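Local coordinates for insecticidal crystal protein Cry7Cal (Bacillus thuringiensis, PDB 5ZI1) that is an insecticidal toxin active against locusts that probably binds gut receptors and forms pores in the membrane, at residues 511-516 with 572-577; 371-376 with 446-451. All coordinates share one frame; numbering follows the deposited sequence.

How the contacts relate
Both contacts lie in the beta-rich part of the three-domain toxin, one after the other along the chain, with centres about 38 Å apart and no touch between them. Contact 1 joins neighbouring strands of one antiparallel sheet in the C-terminal delta endotoxin region, where backbone bonds do most of the work and charged side chains with a bridging water occupy its partly exposed side. Contact 2 belongs to the middle region and is wholly buried: strands 369-382 and 448-454 come from different sheets, and 371-376 meets 446-451 through the carbons of Gln371, Val373, Ile447 and Pro448, and one water, without a direct bond between the two backbones.

Contact 1: 511-516 with 572-577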
loop_
_atom_site.group_PDB
_atom_site.type_symbol
_atom_site.label_atom_id
_atom_site.label_comp_id
_atom_site.label_asym_id
_atom_site.label_seq_id
_atom_site.Cartn_x
_atom_site.Cartn_y
_atom_site.Cartn_z
ATOM N N ARG A 511 0.915 17.391 14.598
ATOM C CA ARG A 511 -0.399 18.006 14.467
ATOM C C ARG A 511 -1.165 17.370 13.323
ATOM O O ARG A 511 -0.595 17.041 12.287
ATOM C CB ARG A 511 -0.341 19.484 14.145
ATOM C CG ARG A 511 0.933 20.155 14.502
ATOM C CD ARG A 511 0.672 21.602 14.621
ATOM N NE ARG A 511 1.869 22.356 14.967
ATOM C CZ ARG A 511 1.873 23.334 15.859
ATOM N NH1 ARG A 511 2.999 23.973 16.123
ATOM N NH2 ARG A 511 0.741 23.653 16.488
ATOM N N MET A 512 -2.478 17.317 13.482
ATOM C CA MET A 512 -3.360 16.673 12.527
ATOM C C MET A 512 -4.686 17.412 12.561
ATOM O O MET A 512 -5.138 17.815 13.639
ATOM C CB MET A 512 -3.518 15.198 12.898
ATOM C CG MET A 512 -4.452 14.394 12.043
ATOM S SD MET A 512 -4.500 12.683 12.661
ATOM C CE MET A 512 -2.932 12.033 12.085
ATOM N N ARG A 513 -5.288 17.626 11.388
ATOM C CA ARG A 513 -6.613 18.232 11.299
ATOM C C ARG A 513 -7.636 17.151 11.000
ATOM O O ARG A 513 -7.414 16.308 10.131
ATOM C CB ARG A 513 -6.685 19.323 10.225
ATOM C CG ARG A 513 -5.826 20.536 10.519
ATOM C CD ARG A 513 -6.346 21.827 9.846
ATOM N NE ARG A 513 -5.653 22.978 10.420
ATOM C CZ ARG A 513 -4.513 23.473 9.952
ATOM N NH1 ARG A 513 -3.956 22.943 8.869
ATOM N NH2 ARG A 513 -3.938 24.511 10.551
ATOM N N LEU A 514 -8.756 17.187 11.708
ATOM C CA LEU A 514 -9.810 16.201 11.536
ATOM C C LEU A 514 -11.053 16.879 10.974
ATOM O O LEU A 514 -11.234 18.087 11.117
ATOM C CB LEU A 514 -10.139 15.497 12.866
ATOM C CG LEU A 514 -9.075 14.667 13.604
ATOM C CD1 LEU A 514 -8.450 13.572 12.728
ATOM C CD2 LEU A 514 -7.989 15.553 14.156
ATOM N N SER A 515 -11.903 16.088 10.317
ATOM C CA SER A 515 -13.149 16.563 9.731
ATOM C C SER A 515 -14.291 15.798 10.369
ATOM O O SER A 515 -14.309 14.565 10.317
ATOM C CB SER A 515 -13.194 16.361 8.208
ATOM O OG SER A 515 -12.223 17.136 7.537
ATOM N N PHE A 516 -15.247 16.524 10.943
ATOM C CA PHE A 516 -16.481 15.926 11.427
ATOM C C PHE A 516 -17.590 16.964 11.318
ATOM O O PHE A 516 -17.327 18.168 11.264
ATOM C CB PHE A 516 -16.335 15.416 12.869
ATOM C CG PHE A 516 -15.469 16.284 13.730
ATOM C CD1 PHE A 516 -16.007 17.361 14.415
ATOM C CD2 PHE A 516 -14.117 16.021 13.854
ATOM C CE1 PHE A 516 -15.207 18.164 15.218
ATOM C CE2 PHE A 516 -13.302 16.817 14.644
ATOM C CZ PHE A 516 -13.846 17.891 15.332
ATOM N N ALA A 572 -13.520 15.062 20.027
ATOM C CA ALA A 572 -12.597 15.277 18.917
ATOM C C ALA A 572 -12.304 16.752 18.724
ATOM O O ALA A 572 -13.213 17.541 18.466
ATOM C CB ALA A 572 -13.188 14.698 17.630
ATOM N N ALA A 573 -11.036 17.118 18.857
ATOM C CA ALA A 573 -10.584 18.443 18.463
ATOM C C ALA A 573 -10.294 18.469 16.963
ATOM O O ALA A 573 -9.552 17.623 16.453
ATOM C CB ALA A 573 -9.332 18.829 19.251
ATOM N N GLU A 574 -10.862 19.450 16.257
ATOM C CA GLU A 574 -10.565 19.594 14.833
ATOM C C GLU A 574 -9.065 19.726 14.582
ATOM O O GLU A 574 -8.567 19.265 13.551
ATOM C CB GLU A 574 -11.314 20.799 14.251
ATOM C CG GLU A 574 -11.378 20.818 12.715
ATOM C CD GLU A 574 -10.310 21.710 12.071
ATOM O OE1 GLU A 574 -9.599 22.423 12.823
ATOM O OE2 GLU A 574 -10.166 21.679 10.818
ATOM N N LEU A 575 -8.337 20.344 15.504
ATOM C CA LEU A 575 -6.880 20.423 15.462
ATOM C C LEU A 575 -6.354 19.541 16.593
ATOM O O LEU A 575 -6.343 19.951 17.756
ATOM C CB LEU A 575 -6.408 21.867 15.594
ATOM C CG LEU A 575 -4.906 22.109 15.776
ATOM C CD1 LEU A 575 -4.088 21.470 14.658
ATOM C CD2 LEU A 575 -4.573 23.576 15.885
ATOM N N SER A 576 -5.934 18.322 16.264
ATOM C CA SER A 576 -5.537 17.346 17.270
ATOM C C SER A 576 -4.033 17.165 17.282
ATOM O O SER A 576 -3.393 17.091 16.224
ATOM C CB SER A 576 -6.182 15.984 17.040
ATOM O OG SER A 576 -7.572 16.027 17.269
ATOM N N MET A 577 -3.488 17.063 18.489
ATOM C CA MET A 577 -2.067 16.908 18.719
ATOM C C MET A 577 -1.845 15.653 19.539
ATOM O O MET A 577 -2.631 15.354 20.443
ATOM C CB MET A 577 -1.485 18.124 19.445
ATOM C CG MET A 577 -0.784 19.106 18.518
ATOM S SD MET A 577 -1.590 20.703 18.327
ATOM C CE MET A 577 -3.300 20.234 18.130
HETATM O O HOH W 1 -7.368 23.884 12.616
#
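Leu514 swings CG away from its own carbonyl carbon (chi1 -62°), which carries CD2 across to Ser576, 3.2 Å from OG and tight against CB. Glu574 has CG opposite its backbone N (chi1 -164°) and then bends at chi2, so that CG lies over Leu514 O and the carboxylate turns back toward Arg513. Next to them runs the antiparallel ladder of 511-513 with 575-577. Met512 and Ser576 form the hydrogen-bonded pair, Met512 N giving to Ser576 O at 2.9 Å and Ser576 N returning to Met512 O at 2.8 Å. Beyond the strand ends, Leu514 N still reaches Glu574 O, at 2.8 Å.

Ser576 OG donates to Ala573 O, 2.7 Å away, pinning the turn that leads into strand 575-580 while Leu514 CD2 covers the hydroxyl. Farther along, the Phe516 ring presents its edge to the Ala573 carbonyl carbon, and CE2 rests 3.7 Å from Ala572 CB. On the side carrying Arg511, Arg513 and Leu575, Arg513 reaches Glu574 through a water, not a direct salt bridge: the water accepts from Arg513 NE at the edge of the guanidinium and donates to Glu574 OE1 at 2.7 Å. Arg513 also bonds through NH1 to Lys326 O and makes a cation-pi contact with Phe477, while Arg511, beside Met577, has its salt bridge with Glu478.

The chemistry is thus split: main-chain bonds set the strand pairing of this C-terminal beta sandwich, apolar carbon shields the serine bond, and the opposite charges of Arg513 and Glu574 probably still attract, softened by the water between them.

Contact 2: 371-376 with 446-451; sequences QAVPLL and TIPVLG
Val373 and Pro448 reach toward each other at the tight spot of this contact: CG2 of the valine presses on the proline ring, 3.5 Å from CD and 3.7 Å from CG. Val373 holds CG1 anti to its backbone N (chi1 180°), which leaves CG2 as the branch directed at the ring. Trp315 from strand 312-324 also touches Pro448. Alongside, Gln371 runs obliquely over Ile447, its CB 3.7 Å from CG1 of the isoleucine; a bend at chi2 keeps the rest of the glutamine chain near Ile447 CD1, and Trp271 touches both residues.

Looser is the polar side, where the backbones stand apart and a water fills in. It donates to Gln371 O at 2.7 Å and to Thr446 O at 3.0 Å, and accepts a weak bond from Val373 N. Two carbonyls inside a buried contact are thereby satisfied without being brought together.

Strand 369-382 pairs within a four-stranded antiparallel sheet and strand 448-454 within a three-stranded one, so side chains and a water join their two sheets here. Antiparallel sheets set round a shared apolar core in this way are typical of the beta-prism middle domain of three-domain Cry toxins.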
loop_
_atom_site.group_PDB
_atom_site.type_symbol
_atom_site.label_atom_id
_atom_site.label_comp_id
_atom_site.label_asym_id
_atom_site.label_seq_id
_atom_site.Cartn_x
_atom_site.Cartn_y
_atom_site.Cartn_z
ATOM N N GLN A 371 17.833 12.098 -23.766
ATOM C CA GLN A 371 16.630 11.380 -23.365
ATOM C C GLN A 371 15.474 12.360 -23.437
ATOM O O GLN A 371 15.593 13.500 -22.972
ATOM C CB GLN A 371 16.761 10.793 -21.955
ATOM C CG GLN A 371 18.123 10.244 -21.661
ATOM C CD GLN A 371 18.369 8.875 -22.269
ATOM O OE1 GLN A 371 17.439 8.159 -22.673
ATOM N NE2 GLN A 371 19.632 8.494 -22.322
ATOM N N ALA A 372 14.365 11.929 -24.029
ATOM C CA ALA A 372 13.305 12.861 -24.379
ATOM C C ALA A 372 11.953 12.317 -23.949
ATOM O O ALA A 372 11.632 11.152 -24.209
ATOM C CB ALA A 372 13.314 13.147 -25.895
ATOM N N VAL A 373 11.167 13.169 -23.298
ATOM C CA VAL A 373 9.743 12.933 -23.085
ATOM C C VAL A 373 8.991 14.117 -23.687
ATOM O O VAL A 373 8.635 15.066 -22.969
ATOM C CB VAL A 373 9.419 12.747 -21.594
ATOM C CG1 VAL A 373 7.929 12.511 -21.421
ATOM C CG2 VAL A 373 10.254 11.576 -20.999
ATOM N N PRO A 374 8.748 14.128 -25.001
ATOM C CA PRO A 374 8.147 15.324 -25.614
ATOM C C PRO A 374 6.658 15.444 -25.369
ATOM O O PRO A 374 6.104 16.532 -25.593
ATOM C CB PRO A 374 8.461 15.159 -27.113
ATOM C CG PRO A 374 8.730 13.704 -27.310
ATOM C CD PRO A 374 9.247 13.158 -26.003
ATOM N N LEU A 375 6.005 14.387 -24.881
ATOM C CA LEU A 375 4.572 14.446 -24.638
ATOM C C LEU A 375 4.219 13.695 -23.355
ATOM O O LEU A 375 4.697 12.575 -23.126
ATOM C CB LEU A 375 3.816 13.887 -25.843
ATOM C CG LEU A 375 2.290 13.859 -25.741
ATOM C CD1 LEU A 375 1.706 13.957 -27.149
ATOM C CD2 LEU A 375 1.738 12.608 -25.056
ATOM N N LEU A 376 3.388 14.331 -22.527
ATOM C CA LEU A 376 2.850 13.753 -21.297
ATOM C C LEU A 376 1.425 14.261 -21.138
ATOM O O LEU A 376 1.204 15.469 -21.062
ATOM C CB LEU A 376 3.695 14.143 -20.082
ATOM C CG LEU A 376 3.298 13.625 -18.685
ATOM C CD1 LEU A 376 3.525 12.131 -18.579
ATOM C CD2 LEU A 376 4.088 14.352 -17.621
ATOM N N THR A 446 15.667 14.756 -19.131
ATOM C CA THR A 446 15.144 14.098 -17.937
ATOM C C THR A 446 14.499 12.765 -18.298
ATOM O O THR A 446 13.635 12.703 -19.180
ATOM C CB THR A 446 14.103 14.989 -17.245
ATOM O OG1 THR A 446 14.687 16.240 -16.850
ATOM C CG2 THR A 446 13.513 14.291 -16.038
ATOM N N ILE A 447 14.894 11.703 -17.597
ATOM C CA ILE A 447 14.107 10.471 -17.562
ATOM C C ILE A 447 13.219 10.521 -16.322
ATOM O O ILE A 447 13.693 10.226 -15.215
ATOM C CB ILE A 447 14.998 9.224 -17.534
ATOM C CG1 ILE A 447 15.938 9.195 -18.741
ATOM C CG2 ILE A 447 14.152 7.971 -17.536
ATOM C CD1 ILE A 447 16.864 8.008 -18.709
ATOM N N PRO A 448 11.944 10.881 -16.448
ATOM C CA PRO A 448 11.094 11.037 -15.263
ATOM C C PRO A 448 10.563 9.704 -14.761
ATOM O O PRO A 448 10.511 8.706 -15.480
ATOM C CB PRO A 448 9.948 11.917 -15.771
ATOM C CG PRO A 448 10.134 11.989 -17.303
ATOM C CD PRO A 448 11.167 11.011 -17.683
ATOM N N VAL A 449 10.177 9.686 -13.493
ATOM C CA VAL A 449 9.540 8.508 -12.919
ATOM C C VAL A 449 8.320 8.972 -12.143
ATOM O O VAL A 449 8.407 9.916 -11.348
ATOM C CB VAL A 449 10.490 7.703 -12.014
ATOM C CG1 VAL A 449 9.922 6.325 -11.769
ATOM C CG2 VAL A 449 11.859 7.603 -12.615
ATOM N N LEU A 450 7.187 8.321 -12.373
ATOM C CA LEU A 450 5.922 8.744 -11.794
ATOM C C LEU A 450 5.640 7.972 -10.500
ATOM O O LEU A 450 5.831 6.747 -10.431
ATOM C CB LEU A 450 4.794 8.560 -12.816
ATOM C CG LEU A 450 4.917 9.305 -14.176
ATOM C CD1 LEU A 450 3.678 9.110 -15.031
ATOM C CD2 LEU A 450 5.200 10.798 -14.014
ATOM N N GLY A 451 5.208 8.699 -9.475
ATOM C CA GLY A 451 4.861 8.124 -8.177
ATOM C C GLY A 451 3.366 8.248 -7.933
ATOM O O GLY A 451 2.751 9.272 -8.275
HETATM O O HOH W 2 13.691 14.619 -21.489
#